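Succinylglutamatedesuccinylase/aspartoacylase (Rhodobacter sphaeroides 2.4.1, PDB 3CDX) probably acts as a metal-dependent hydrolase of the succinylglutamate desuccinylase/aspartoacylase family, cleaving carbon-nitrogen bonds of linear amides or ester bonds. Local coordinates at residues Val146-Ala151 with Leu211-Gly216; Gly60-Asp65 with Arg112-Cys117; Ile45-Asn50 with Arg88-Pro93. All blocks are in the same frame, centred on the assembly; numbering follows the deposited sequence.

Contact 1 of 3, residues Val146-Ala151 with Leu211-Gly216; sequences VDMHTA and LGTELG. With CA (calcium ion), chain G.
Where two parallel strands run out toward the metal, the T213 hydroxyl meets the backbone of H149, not its ring. With OG1 held between its own backbone N and carbonyl carbon (chi1 78°), T213 accepts from H149 N at 3.0 Å (OG1 to N), while a weaker bond runs from the same N-H to T213 O. Threonine suits the place because its other branch is apolar: CG2 crosses the V146 side chain at about a right angle, 4.1 Å from CG1. A valine here would probably leave the H149 amide with only the weak bond to T213 O, holding its backbone less firmly. The imidazole of H149 is gripped at both nitrogens: ND1 binds the calcium ion at 2.3 Å, and NE2 donates to D147 OD2 at 2.6 Å, the oxygen lying in the ring plane although the ring comes from above the carboxylate plane. D147 OD1 is held by T59. A metal-binding histidine backed by a carboxylate at the strand ends is consistent with the M14-like family. E214 bends back at chi2 (-58°), and one water links its OE2 to T150 O. CE of M148 meets L215 CD1 at 3.6 Å. Backbone hydrogen bonds, D147 N to L211 O and T213 N to D147 O, join the strands; L215 N to H149 O and A151 N to G216 O continue the pairing into the loops. Strand 144-148 lies between 55-60 and 209-214; helix 68-79 covers M148, helix 169-182 packs on V146, L211 and T213, and helix 223-239 reaches V146, M148 and L215.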
ATOM      1  N   VAL A 146      33.252 -13.523   8.298  1.00 22.80           N
ATOM      2  CA  VAL A 146      32.238 -13.724   9.339  1.00 22.39           C
ATOM      3  C   VAL A 146      31.013 -12.852   8.958  1.00 22.12           C
ATOM      4  O   VAL A 146      31.070 -11.632   8.922  1.00 22.32           O
ATOM      5  CB  VAL A 146      32.721 -13.405  10.781  1.00 22.19           C
ATOM      6  CG1 VAL A 146      31.660 -13.859  11.813  1.00 20.92           C
ATOM      7  CG2 VAL A 146      34.100 -14.096  11.082  1.00 22.13           C
ATOM      8  N   ASP A 147      29.932 -13.517   8.604  1.00 21.93           N
ATOM      9  CA  ASP A 147      28.704 -12.836   8.234  1.00 22.66           C
ATOM     10  C   ASP A 147      27.745 -12.964   9.416  1.00 22.80           C
ATOM     11  O   ASP A 147      27.308 -14.071   9.794  1.00 22.71           O
ATOM     12  CB  ASP A 147      28.168 -13.398   6.878  1.00 22.60           C
ATOM     13  CG  ASP A 147      26.949 -12.633   6.347  1.00 23.07           C
ATOM     14  OD1 ASP A 147      26.787 -11.402   6.612  1.00 22.37           O
ATOM     15  OD2 ASP A 147      26.124 -13.309   5.696  1.00 24.74           O
ATOM     16  N   MET A 148      27.486 -11.834  10.063  1.00 23.18           N
ATOM     17  CA  MET A 148      26.731 -11.852  11.315  1.00 22.85           C
ATOM     18  C   MET A 148      25.187 -11.699  11.157  1.00 23.95           C
ATOM     19  O   MET A 148      24.659 -10.655  10.695  1.00 23.10           O
ATOM     20  CB  MET A 148      27.298 -10.774  12.249  1.00 23.97           C
ATOM     21  CG  MET A 148      28.835 -10.926  12.565  1.00 23.59           C
ATOM     22  SD  MET A 148      29.564  -9.825  13.815  1.00 21.83           S
ATOM     23  CE  MET A 148      29.030 -10.558  15.330  1.00 23.27           C
ATOM     24  N   HIS A 149      24.484 -12.740  11.586  1.00 22.85           N
ATOM     25  CA  HIS A 149      23.051 -12.820  11.476  1.00 23.70           C
ATOM     26  C   HIS A 149      22.405 -13.087  12.831  1.00 23.45           C
ATOM     27  O   HIS A 149      23.101 -13.406  13.823  1.00 23.34           O
ATOM     28  CB  HIS A 149      22.682 -13.945  10.479  1.00 23.59           C
ATOM     29  CG  HIS A 149      23.000 -13.601   9.053  1.00 22.16           C
ATOM     30  ND1 HIS A 149      22.059 -13.105   8.174  1.00 25.65           N
ATOM     31  CD2 HIS A 149      24.167 -13.640   8.370  1.00 23.58           C
ATOM     32  CE1 HIS A 149      22.626 -12.857   7.008  1.00 24.62           C
ATOM     33  NE2 HIS A 149      23.903 -13.190   7.093  1.00 26.54           N
ATOM     34  N   THR A 150      21.074 -12.975  12.847  1.00 23.47           N
ATOM     35  CA  THR A 150      20.217 -13.442  13.927  1.00 23.61           C
ATOM     36  C   THR A 150      18.942 -13.912  13.232  1.00 24.21           C
ATOM     37  O   THR A 150      18.848 -13.821  12.000  1.00 24.70           O
ATOM     38  CB  THR A 150      19.825 -12.325  14.931  1.00 24.46           C
ATOM     39  OG1 THR A 150      18.876 -11.430  14.314  1.00 23.79           O
ATOM     40  CG2 THR A 150      21.032 -11.529  15.421  1.00 21.79           C
ATOM     41  N   ALA A 151      17.958 -14.380  14.004  1.00 23.59           N
ATOM     42  CA  ALA A 151      16.691 -14.830  13.401  1.00 24.11           C
ATOM     43  C   ALA A 151      15.697 -13.697  13.124  1.00 24.36           C
ATOM     44  O   ALA A 151      14.584 -13.956  12.654  1.00 24.31           O
ATOM     45  CB  ALA A 151      16.057 -15.917  14.237  1.00 24.06           C
ATOM     46  N   LEU A 211      32.189 -18.252   8.125  1.00 26.59           N
ATOM     47  CA  LEU A 211      31.382 -18.437   9.332  1.00 26.69           C
ATOM     48  C   LEU A 211      30.103 -17.614   9.244  1.00 26.00           C
ATOM     49  O   LEU A 211      30.118 -16.484   8.758  1.00 26.00           O
ATOM     50  CB  LEU A 211      32.157 -17.982  10.575  1.00 26.98           C
ATOM     51  CG  LEU A 211      33.249 -18.876  11.154  1.00 29.45           C
ATOM     52  CD1 LEU A 211      33.789 -18.228  12.475  1.00 29.21           C
ATOM     53  CD2 LEU A 211      32.714 -20.311  11.393  1.00 30.08           C
ATOM     54  N   GLY A 212      29.006 -18.172   9.734  1.00 25.41           N
ATOM     55  CA  GLY A 212      27.788 -17.403   9.965  1.00 25.62           C
ATOM     56  C   GLY A 212      27.656 -17.269  11.472  1.00 25.98           C
ATOM     57  O   GLY A 212      28.378 -17.963  12.209  1.00 24.19           O
ATOM     58  N   THR A 213      26.742 -16.387  11.912  1.00 25.91           N
ATOM     59  CA  THR A 213      26.250 -16.369  13.302  1.00 26.17           C
ATOM     60  C   THR A 213      24.730 -16.371  13.392  1.00 26.54           C
ATOM     61  O   THR A 213      24.040 -15.997  12.432  1.00 25.78           O
ATOM     62  CB  THR A 213      26.801 -15.194  14.121  1.00 27.07           C
ATOM     63  OG1 THR A 213      26.108 -13.989  13.788  1.00 26.99           O
ATOM     64  CG2 THR A 213      28.296 -14.994  13.871  1.00 24.02           C
ATOM     65  N   GLU A 214      24.212 -16.905  14.511  1.00 26.22           N
ATOM     66  CA  GLU A 214      22.853 -16.678  14.927  1.00 26.04           C
ATOM     67  C   GLU A 214      22.929 -16.200  16.379  1.00 26.14           C
ATOM     68  O   GLU A 214      23.180 -16.986  17.306  1.00 27.12           O
ATOM     69  CB  GLU A 214      21.995 -17.932  14.731  1.00 27.06           C
ATOM     70  CG  GLU A 214      21.768 -18.388  13.236  1.00 25.95           C
ATOM     71  CD  GLU A 214      21.110 -17.322  12.333  1.00 28.69           C
ATOM     72  OE1 GLU A 214      20.516 -16.355  12.853  1.00 28.29           O
ATOM     73  OE2 GLU A 214      21.169 -17.464  11.087  1.00 29.07           O
ATOM     74  N   LEU A 215      22.742 -14.904  16.553  1.00 25.28           N
ATOM     75  CA  LEU A 215      22.963 -14.231  17.823  1.00 25.50           C
ATOM     76  C   LEU A 215      21.697 -13.628  18.413  1.00 25.29           C
ATOM     77  O   LEU A 215      21.764 -12.650  19.123  1.00 25.87           O
ATOM     78  CB  LEU A 215      24.063 -13.146  17.664  1.00 23.99           C
ATOM     79  CG  LEU A 215      25.512 -13.624  17.388  1.00 25.50           C
ATOM     80  CD1 LEU A 215      26.444 -12.462  17.036  1.00 21.61           C
ATOM     81  CD2 LEU A 215      26.113 -14.464  18.556  1.00 25.34           C
ATOM     82  N   GLY A 216      20.539 -14.218  18.127  1.00 25.02           N
ATOM     83  CA  GLY A 216      19.306 -13.769  18.745  1.00 23.54           C
ATOM     84  C   GLY A 216      18.137 -13.692  17.789  1.00 23.54           C
ATOM     85  O   GLY A 216      17.971 -14.552  16.901  1.00 22.52           O
TER
HETATM   86 CA    CA G 401      19.764 -13.280   8.390  1.00 51.54          CA
HETATM   87  O   HOH W   1      19.519 -15.665  10.030  1.00 27.37           O

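Contact 2 of 3, residues Gly60-Asp65 with Arg112-Cys117; sequences GGVHGD and RDINRC. With CA (calcium ion), chain G.
H63 and D113 form a histidine-carboxylate pair, a buried contact between two loops, one following strand 55-60 and the other preceding helix 126-138, at the metal site, one partner being a calcium ligand. Neither segment forms a regular helix or strand, so side chains carry the contact. The ring of H63 binds the calcium ion through ND1 at 2.4 Å and, from its far nitrogen, NE2 donates to D113 OD1 at 2.7 Å with an N-H...O angle of 159°. D113 OD1 lies at the ring edge, near its plane, and is met on the syn side of the carboxylate, the two planes standing 73° apart. CG of D113 extends opposite its backbone N (chi1 -174°), which carries the carboxylate out to the ring. The same OD1 also accepts from N115 N at 3.0 Å, closing an Asx turn; the two donors arrive from opposite faces of the carboxylate. Aspartate fits because one short acid can both orient the ring and shape its own turn. N115 brings its CB to 3.6 Å from H63 NE2, with its amide nearly perpendicular to the ring, and its OD1 accepts from F199 N. Beside this polar pair V62 crosses I114 at about a right angle, CG1 to CG2 3.8 Å. D113 OD2 forms a salt bridge with R105 and a hydrogen bond with S32 of a second subunit. H63 opens the His-X-X-Glu sequence that supplies E66 to the metal, as in M14-type enzymes; D113 and the metal together fix the ring's rotation, and this second-shell acid would probably polarise the ring, making ND1 a stronger metal ligand.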
ATOM      1  N   GLY A  60      27.733  -7.187   8.611  1.00 22.08           N
ATOM      2  CA  GLY A  60      26.514  -7.205   9.396  1.00 21.82           C
ATOM      3  C   GLY A  60      25.374  -6.518   8.651  1.00 22.54           C
ATOM      4  O   GLY A  60      25.605  -5.815   7.667  1.00 22.32           O
ATOM      5  N   GLY A  61      24.143  -6.751   9.097  1.00 22.42           N
ATOM      6  CA  GLY A  61      22.981  -6.015   8.582  1.00 22.55           C
ATOM      7  C   GLY A  61      22.651  -6.370   7.144  1.00 23.21           C
ATOM      8  O   GLY A  61      22.061  -5.577   6.422  1.00 22.52           O
ATOM      9  N   VAL A  62      23.007  -7.593   6.735  1.00 23.63           N
ATOM     10  CA  VAL A  62      22.578  -8.102   5.436  1.00 24.16           C
ATOM     11  C   VAL A  62      21.055  -8.164   5.428  1.00 23.76           C
ATOM     12  O   VAL A  62      20.425  -7.923   4.402  1.00 22.71           O
ATOM     13  CB  VAL A  62      23.249  -9.468   5.139  1.00 23.95           C
ATOM     14  CG1 VAL A  62      22.475 -10.286   4.084  1.00 25.11           C
ATOM     15  CG2 VAL A  62      24.722  -9.221   4.701  1.00 24.63           C
ATOM     16  N   HIS A  63      20.482  -8.488   6.596  1.00 24.30           N
ATOM     17  CA  HIS A  63      19.066  -8.322   6.875  1.00 24.15           C
ATOM     18  C   HIS A  63      18.904  -7.161   7.838  1.00 24.96           C
ATOM     19  O   HIS A  63      19.642  -7.046   8.816  1.00 24.84           O
ATOM     20  CB  HIS A  63      18.459  -9.623   7.432  1.00 25.32           C
ATOM     21  CG  HIS A  63      18.365 -10.716   6.404  1.00 23.88           C
ATOM     22  ND1 HIS A  63      18.742 -12.017   6.657  1.00 23.58           N
ATOM     23  CD2 HIS A  63      17.963 -10.692   5.108  1.00 22.98           C
ATOM     24  CE1 HIS A  63      18.581 -12.751   5.566  1.00 21.86           C
ATOM     25  NE2 HIS A  63      18.097 -11.974   4.612  1.00 21.09           N
ATOM     26  N   GLY A  64      17.984  -6.261   7.525  1.00 24.96           N
ATOM     27  CA  GLY A  64      17.878  -5.015   8.267  1.00 23.64           C
ATOM     28  C   GLY A  64      17.494  -5.179   9.733  1.00 22.89           C
ATOM     29  O   GLY A  64      17.844  -4.316  10.563  1.00 22.51           O
ATOM     30  N   ASP A  65      16.789  -6.266  10.043  1.00 22.49           N
ATOM     31  CA  ASP A  65      16.286  -6.533  11.405  1.00 24.09           C
ATOM     32  C   ASP A  65      17.197  -7.457  12.240  1.00 24.09           C
ATOM     33  O   ASP A  65      16.791  -7.989  13.260  1.00 25.29           O
ATOM     34  CB  ASP A  65      14.850  -7.104  11.366  1.00 24.56           C
ATOM     35  CG  ASP A  65      14.743  -8.430  10.602  1.00 25.21           C
ATOM     36  OD1 ASP A  65      15.665  -8.826   9.856  1.00 23.43           O
ATOM     37  OD2 ASP A  65      13.692  -9.072  10.721  1.00 25.71           O
ATOM     38  N   ARG A 112      12.901  -7.575  -2.210  1.00 25.17           N
ATOM     39  CA  ARG A 112      13.692  -8.791  -2.198  1.00 26.46           C
ATOM     40  C   ARG A 112      14.321  -9.151  -0.839  1.00 27.63           C
ATOM     41  O   ARG A 112      14.730  -8.293  -0.053  1.00 25.98           O
ATOM     42  CB  ARG A 112      14.795  -8.774  -3.279  1.00 26.75           C
ATOM     43  CG  ARG A 112      14.285  -8.725  -4.779  1.00 29.65           C
ATOM     44  CD  ARG A 112      13.370  -9.903  -5.204  1.00 28.20           C
ATOM     45  NE  ARG A 112      14.079 -11.201  -5.313  1.00 31.85           N
ATOM     46  CZ  ARG A 112      14.825 -11.602  -6.357  1.00 31.81           C
ATOM     47  NH1 ARG A 112      15.400 -12.806  -6.336  1.00 30.79           N
ATOM     48  NH2 ARG A 112      15.007 -10.815  -7.430  1.00 30.49           N
ATOM     49  N   ASP A 113      14.448 -10.452  -0.611  1.00 28.14           N
ATOM     50  CA  ASP A 113      15.340 -10.940   0.426  1.00 29.17           C
ATOM     51  C   ASP A 113      16.710 -10.973  -0.230  1.00 29.01           C
ATOM     52  O   ASP A 113      16.961 -11.812  -1.084  1.00 29.64           O
ATOM     53  CB  ASP A 113      14.935 -12.338   0.856  1.00 28.98           C
ATOM     54  CG  ASP A 113      15.749 -12.831   2.057  1.00 30.85           C
ATOM     55  OD1 ASP A 113      16.931 -12.431   2.193  1.00 26.97           O
ATOM     56  OD2 ASP A 113      15.176 -13.609   2.856  1.00 31.14           O
ATOM     57  N   ILE A 114      17.588 -10.056   0.140  1.00 28.48           N
ATOM     58  CA  ILE A 114      18.871  -9.955  -0.534  1.00 29.09           C
ATOM     59  C   ILE A 114      19.656 -11.257  -0.469  1.00 29.46           C
ATOM     60  O   ILE A 114      20.458 -11.535  -1.364  1.00 29.62           O
ATOM     61  CB  ILE A 114      19.712  -8.776   0.006  1.00 28.58           C
ATOM     62  CG1 ILE A 114      20.957  -8.502  -0.854  1.00 28.58           C
ATOM     63  CG2 ILE A 114      20.083  -9.022   1.477  1.00 30.37           C
ATOM     64  CD1 ILE A 114      21.647  -7.097  -0.547  1.00 28.51           C
ATOM     65  N   ASN A 115      19.426 -12.046   0.583  1.00 28.88           N
ATOM     66  CA  ASN A 115      20.132 -13.300   0.777  1.00 29.96           C
ATOM     67  C   ASN A 115      19.482 -14.457   0.032  1.00 31.41           C
ATOM     68  O   ASN A 115      19.769 -15.617   0.304  1.00 31.78           O
ATOM     69  CB  ASN A 115      20.231 -13.626   2.271  1.00 29.43           C
ATOM     70  CG  ASN A 115      21.641 -14.003   2.705  1.00 30.61           C
ATOM     71  OD1 ASN A 115      22.622 -13.727   2.004  1.00 31.26           O
ATOM     72  ND2 ASN A 115      21.754 -14.610   3.908  1.00 30.58           N
ATOM     73  N   ARG A 116      18.560 -14.139  -0.877  1.00 32.43           N
ATOM     74  CA  ARG A 116      18.139 -15.079  -1.889  1.00 34.00           C
ATOM     75  C   ARG A 116      18.542 -14.509  -3.262  1.00 34.29           C
ATOM     76  O   ARG A 116      18.032 -14.999  -4.288  1.00 33.82           O
ATOM     77  CB  ARG A 116      16.604 -15.308  -1.836  1.00 34.65           C
ATOM     78  CG  ARG A 116      16.047 -15.810  -0.511  1.00 37.13           C
ATOM     79  CD  ARG A 116      16.707 -17.123  -0.074  1.00 43.49           C
ATOM     80  NE  ARG A 116      16.137 -17.698   1.148  1.00 47.01           N
ATOM     81  CZ  ARG A 116      16.717 -17.693   2.353  1.00 50.61           C
ATOM     82  NH1 ARG A 116      17.902 -17.124   2.538  1.00 51.24           N
ATOM     83  NH2 ARG A 116      16.095 -18.252   3.393  1.00 51.66           N
ATOM     84  N   CYS A 117      19.417 -13.475  -3.266  1.00 33.03           N
ATOM     85  CA  CYS A 117      19.796 -12.731  -4.497  1.00 33.75           C
ATOM     86  C   CYS A 117      21.244 -12.905  -4.987  1.00 33.34           C
ATOM     87  O   CYS A 117      21.609 -12.379  -6.039  1.00 33.44           O
ATOM     88  CB  CYS A 117      19.534 -11.210  -4.363  1.00 33.75           C
ATOM     89  SG  CYS A 117      17.805 -10.748  -4.345  1.00 34.10           S
TER
HETATM   90 CA    CA G 401      19.764 -13.280   8.390  1.00 51.54          CA

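Contact 3 of 3, residues Ile45-Asn50 with Arg88-Pro93; sequences ITVVKN and RVIMLP
Peptide planes, and not rings, are the flat groups where T46 and V48 meet M91 and V89. These peptide groups pair by hydrogen bonds, T46 N to M91 O at 3.1 Å and V48 N to V89 O at 3.0 Å, and each is returned, by M91 N to T46 O and V89 N to V48 O. The faces of this ribbon carry different side chains. On one, M91 curls at chi3 (-65°) to lay CE 4.0 Å from T46 CG2, with V48 CG2 nearby at the longer distance of 4.4 Å; methionine is flexible enough to follow the threonine. A water bridges T46 OG1 and M91 O. T46-M91 and V48-V89 are the hydrogen-bonded pairs of the antiparallel ladder, V47-I90 and K49-R88 the non-hydrogen-bonded ones. Strand 40-50 runs between 21-30 and 87-92, and helix 68-79 covers T46 and M91. The other face holds V47, I90, K49 and R88. V47 CG2 touches I90 CG1 and, also at 3.8 Å, R88 CG, so arginine supplies its aliphatic stem to the packing while its guanidinium bonds to F17 O and T55 OG1. At the end, I45 and L92 lie side by side, CG1 to CG 3.7 Å.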
ATOM      1  N   ILE A  45      31.706   1.596   5.168  1.00 25.90           N
ATOM      2  CA  ILE A  45      32.855   0.669   5.024  1.00 27.60           C
ATOM      3  C   ILE A  45      34.085   1.298   5.693  1.00 27.89           C
ATOM      4  O   ILE A  45      34.436   2.456   5.395  1.00 28.05           O
ATOM      5  CB  ILE A  45      33.292   0.436   3.540  1.00 27.92           C
ATOM      6  CG1 ILE A  45      32.180  -0.137   2.681  1.00 29.26           C
ATOM      7  CG2 ILE A  45      34.550  -0.489   3.465  1.00 27.04           C
ATOM      8  CD1 ILE A  45      32.531  -0.142   1.171  1.00 29.64           C
ATOM      9  N   THR A  46      34.693   0.546   6.621  1.00 27.69           N
ATOM     10  CA  THR A  46      35.925   0.923   7.300  1.00 27.37           C
ATOM     11  C   THR A  46      36.951  -0.171   6.997  1.00 27.98           C
ATOM     12  O   THR A  46      36.647  -1.379   7.068  1.00 27.41           O
ATOM     13  CB  THR A  46      35.750   1.067   8.846  1.00 26.93           C
ATOM     14  OG1 THR A  46      34.706   2.007   9.134  1.00 26.75           O
ATOM     15  CG2 THR A  46      37.041   1.603   9.507  1.00 26.78           C
ATOM     16  N   VAL A  47      38.155   0.257   6.618  1.00 29.22           N
ATOM     17  CA  VAL A  47      39.265  -0.669   6.340  1.00 29.69           C
ATOM     18  C   VAL A  47      40.461  -0.197   7.128  1.00 30.71           C
ATOM     19  O   VAL A  47      40.791   1.010   7.123  1.00 31.17           O
ATOM     20  CB  VAL A  47      39.607  -0.815   4.824  1.00 29.80           C
ATOM     21  CG1 VAL A  47      40.091   0.508   4.231  1.00 31.56           C
ATOM     22  CG2 VAL A  47      40.676  -1.907   4.595  1.00 30.37           C
ATOM     23  N   VAL A  48      41.062  -1.147   7.846  1.00 30.66           N
ATOM     24  CA  VAL A  48      42.341  -0.939   8.525  1.00 31.89           C
ATOM     25  C   VAL A  48      43.350  -1.904   7.885  1.00 32.40           C
ATOM     26  O   VAL A  48      43.130  -3.122   7.842  1.00 31.50           O
ATOM     27  CB  VAL A  48      42.236  -1.177  10.072  1.00 31.62           C
ATOM     28  CG1 VAL A  48      43.585  -1.031  10.743  1.00 32.66           C
ATOM     29  CG2 VAL A  48      41.239  -0.222  10.713  1.00 30.17           C
ATOM     30  N   LYS A  49      44.450  -1.346   7.387  1.00 33.92           N
ATOM     31  CA  LYS A  49      45.526  -2.140   6.816  1.00 35.45           C
ATOM     32  C   LYS A  49      46.863  -1.742   7.458  1.00 35.92           C
ATOM     33  O   LYS A  49      47.206  -0.573   7.539  1.00 36.00           O
ATOM     34  CB  LYS A  49      45.555  -1.984   5.295  1.00 34.89           C
ATOM     35  CG  LYS A  49      46.540  -2.910   4.556  1.00 35.72           C
ATOM     36  CD  LYS A  49      46.517  -2.659   3.054  1.00 36.90           C
ATOM     37  CE  LYS A  49      47.897  -2.825   2.407  1.00 41.90           C
ATOM     38  NZ  LYS A  49      48.404  -4.191   2.540  1.00 43.91           N
ATOM     39  N   ASN A  50      47.604  -2.741   7.918  1.00 37.50           N
ATOM     40  CA  ASN A  50      48.943  -2.530   8.464  1.00 38.30           C
ATOM     41  C   ASN A  50      49.745  -3.806   8.344  1.00 38.82           C
ATOM     42  O   ASN A  50      49.233  -4.921   8.575  1.00 39.12           O
ATOM     43  CB  ASN A  50      48.871  -2.120   9.940  1.00 38.53           C
ATOM     44  CG  ASN A  50      50.236  -1.724  10.529  1.00 40.36           C
ATOM     45  OD1 ASN A  50      50.893  -0.808  10.050  1.00 42.05           O
ATOM     46  ND2 ASN A  50      50.638  -2.403  11.602  1.00 40.97           N
ATOM     47  N   ARG A  88      44.793  -7.161   7.310  1.00 30.37           N
ATOM     48  CA  ARG A  88      43.737  -6.262   6.823  1.00 28.57           C
ATOM     49  C   ARG A  88      42.379  -6.688   7.350  1.00 28.10           C
ATOM     50  O   ARG A  88      42.027  -7.874   7.290  1.00 27.64           O
ATOM     51  CB  ARG A  88      43.728  -6.188   5.292  1.00 28.21           C
ATOM     52  CG  ARG A  88      42.774  -5.106   4.730  1.00 28.69           C
ATOM     53  CD  ARG A  88      42.931  -4.877   3.221  1.00 27.25           C
ATOM     54  NE  ARG A  88      42.962  -6.150   2.508  1.00 27.35           N
ATOM     55  CZ  ARG A  88      43.155  -6.284   1.203  1.00 28.27           C
ATOM     56  NH1 ARG A  88      43.184  -7.499   0.675  1.00 31.50           N
ATOM     57  NH2 ARG A  88      43.325  -5.221   0.423  1.00 28.04           N
ATOM     58  N   VAL A  89      41.650  -5.698   7.881  1.00 27.41           N
ATOM     59  CA  VAL A  89      40.273  -5.853   8.384  1.00 26.49           C
ATOM     60  C   VAL A  89      39.335  -4.928   7.573  1.00 26.06           C
ATOM     61  O   VAL A  89      39.539  -3.715   7.522  1.00 24.97           O
ATOM     62  CB  VAL A  89      40.162  -5.526   9.883  1.00 26.91           C
ATOM     63  CG1 VAL A  89      38.747  -5.852  10.416  1.00 25.75           C
ATOM     64  CG2 VAL A  89      41.244  -6.317  10.696  1.00 25.40           C
ATOM     65  N   ILE A  90      38.353  -5.544   6.919  1.00 25.29           N
ATOM     66  CA  ILE A  90      37.276  -4.842   6.203  1.00 24.59           C
ATOM     67  C   ILE A  90      35.945  -5.047   6.941  1.00 23.92           C
ATOM     68  O   ILE A  90      35.523  -6.188   7.161  1.00 24.63           O
ATOM     69  CB  ILE A  90      37.210  -5.323   4.747  1.00 24.52           C
ATOM     70  CG1 ILE A  90      38.578  -5.083   4.066  1.00 24.63           C
ATOM     71  CG2 ILE A  90      36.019  -4.604   3.939  1.00 25.10           C
ATOM     72  CD1 ILE A  90      38.781  -5.850   2.806  1.00 25.16           C
ATOM     73  N   MET A  91      35.284  -3.944   7.297  1.00 23.96           N
ATOM     74  CA  MET A  91      34.102  -3.938   8.195  1.00 22.96           C
ATOM     75  C   MET A  91      32.935  -3.226   7.535  1.00 23.86           C
ATOM     76  O   MET A  91      33.035  -2.046   7.234  1.00 23.68           O
ATOM     77  CB  MET A  91      34.441  -3.279   9.543  1.00 23.27           C
ATOM     78  CG  MET A  91      35.459  -4.142  10.380  1.00 24.51           C
ATOM     79  SD  MET A  91      36.341  -3.296  11.735  1.00 19.75           S
ATOM     80  CE  MET A  91      37.306  -2.136  10.762  1.00 21.62           C
ATOM     81  N   LEU A  92      31.867  -3.983   7.240  1.00 23.81           N
ATOM     82  CA  LEU A  92      30.605  -3.424   6.709  1.00 23.15           C
ATOM     83  C   LEU A  92      29.562  -3.810   7.694  1.00 20.98           C
ATOM     84  O   LEU A  92      28.958  -4.858   7.542  1.00 22.96           O
ATOM     85  CB  LEU A  92      30.243  -3.976   5.301  1.00 22.19           C
ATOM     86  CG  LEU A  92      31.076  -3.376   4.159  1.00 23.62           C
ATOM     87  CD1 LEU A  92      32.459  -4.058   4.071  1.00 24.58           C
ATOM     88  CD2 LEU A  92      30.390  -3.452   2.785  1.00 25.25           C
ATOM     89  N   PRO A  93      29.344  -2.978   8.729  1.00 21.02           N
ATOM     90  CA  PRO A  93      28.402  -3.362   9.781  1.00 20.19           C
ATOM     91  C   PRO A  93      26.950  -3.287   9.353  1.00 20.38           C
ATOM     92  O   PRO A  93      26.104  -3.865  10.010  1.00 20.49           O
ATOM     93  CB  PRO A  93      28.616  -2.289  10.845  1.00 21.05           C
ATOM     94  CG  PRO A  93      29.056  -1.082  10.061  1.00 20.45           C
ATOM     95  CD  PRO A  93      29.948  -1.646   8.990  1.00 19.43           C
TER
HETATM   96  O   HOH W   2      32.275   0.750   8.723  1.00 28.52           O

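All three contacts are buried, but at different depths: contact 1 lies near the centre of the chain, while centre to centre contact 2 is about 10 Å from it and contact 3 about 18 Å, where K49 and R88 are partly exposed. Contacts 1 and 2 hold the same calcium ion through H149 and H63 and touch where N115 and V62 meet the H149 ring. Strands 40-50, 87-92, 55-60, 144-148 and 209-214 are neighbours in turn, and contacts 1 and 3 both pack against helix 68-79. G60 N probably donates to L92 O, joining contact 2 to contact 3. Contacts 1 and 3 both rest on backbone hydrogen bonds, but only contacts 1 and 2 have carboxylate-backed metal-binding histidines.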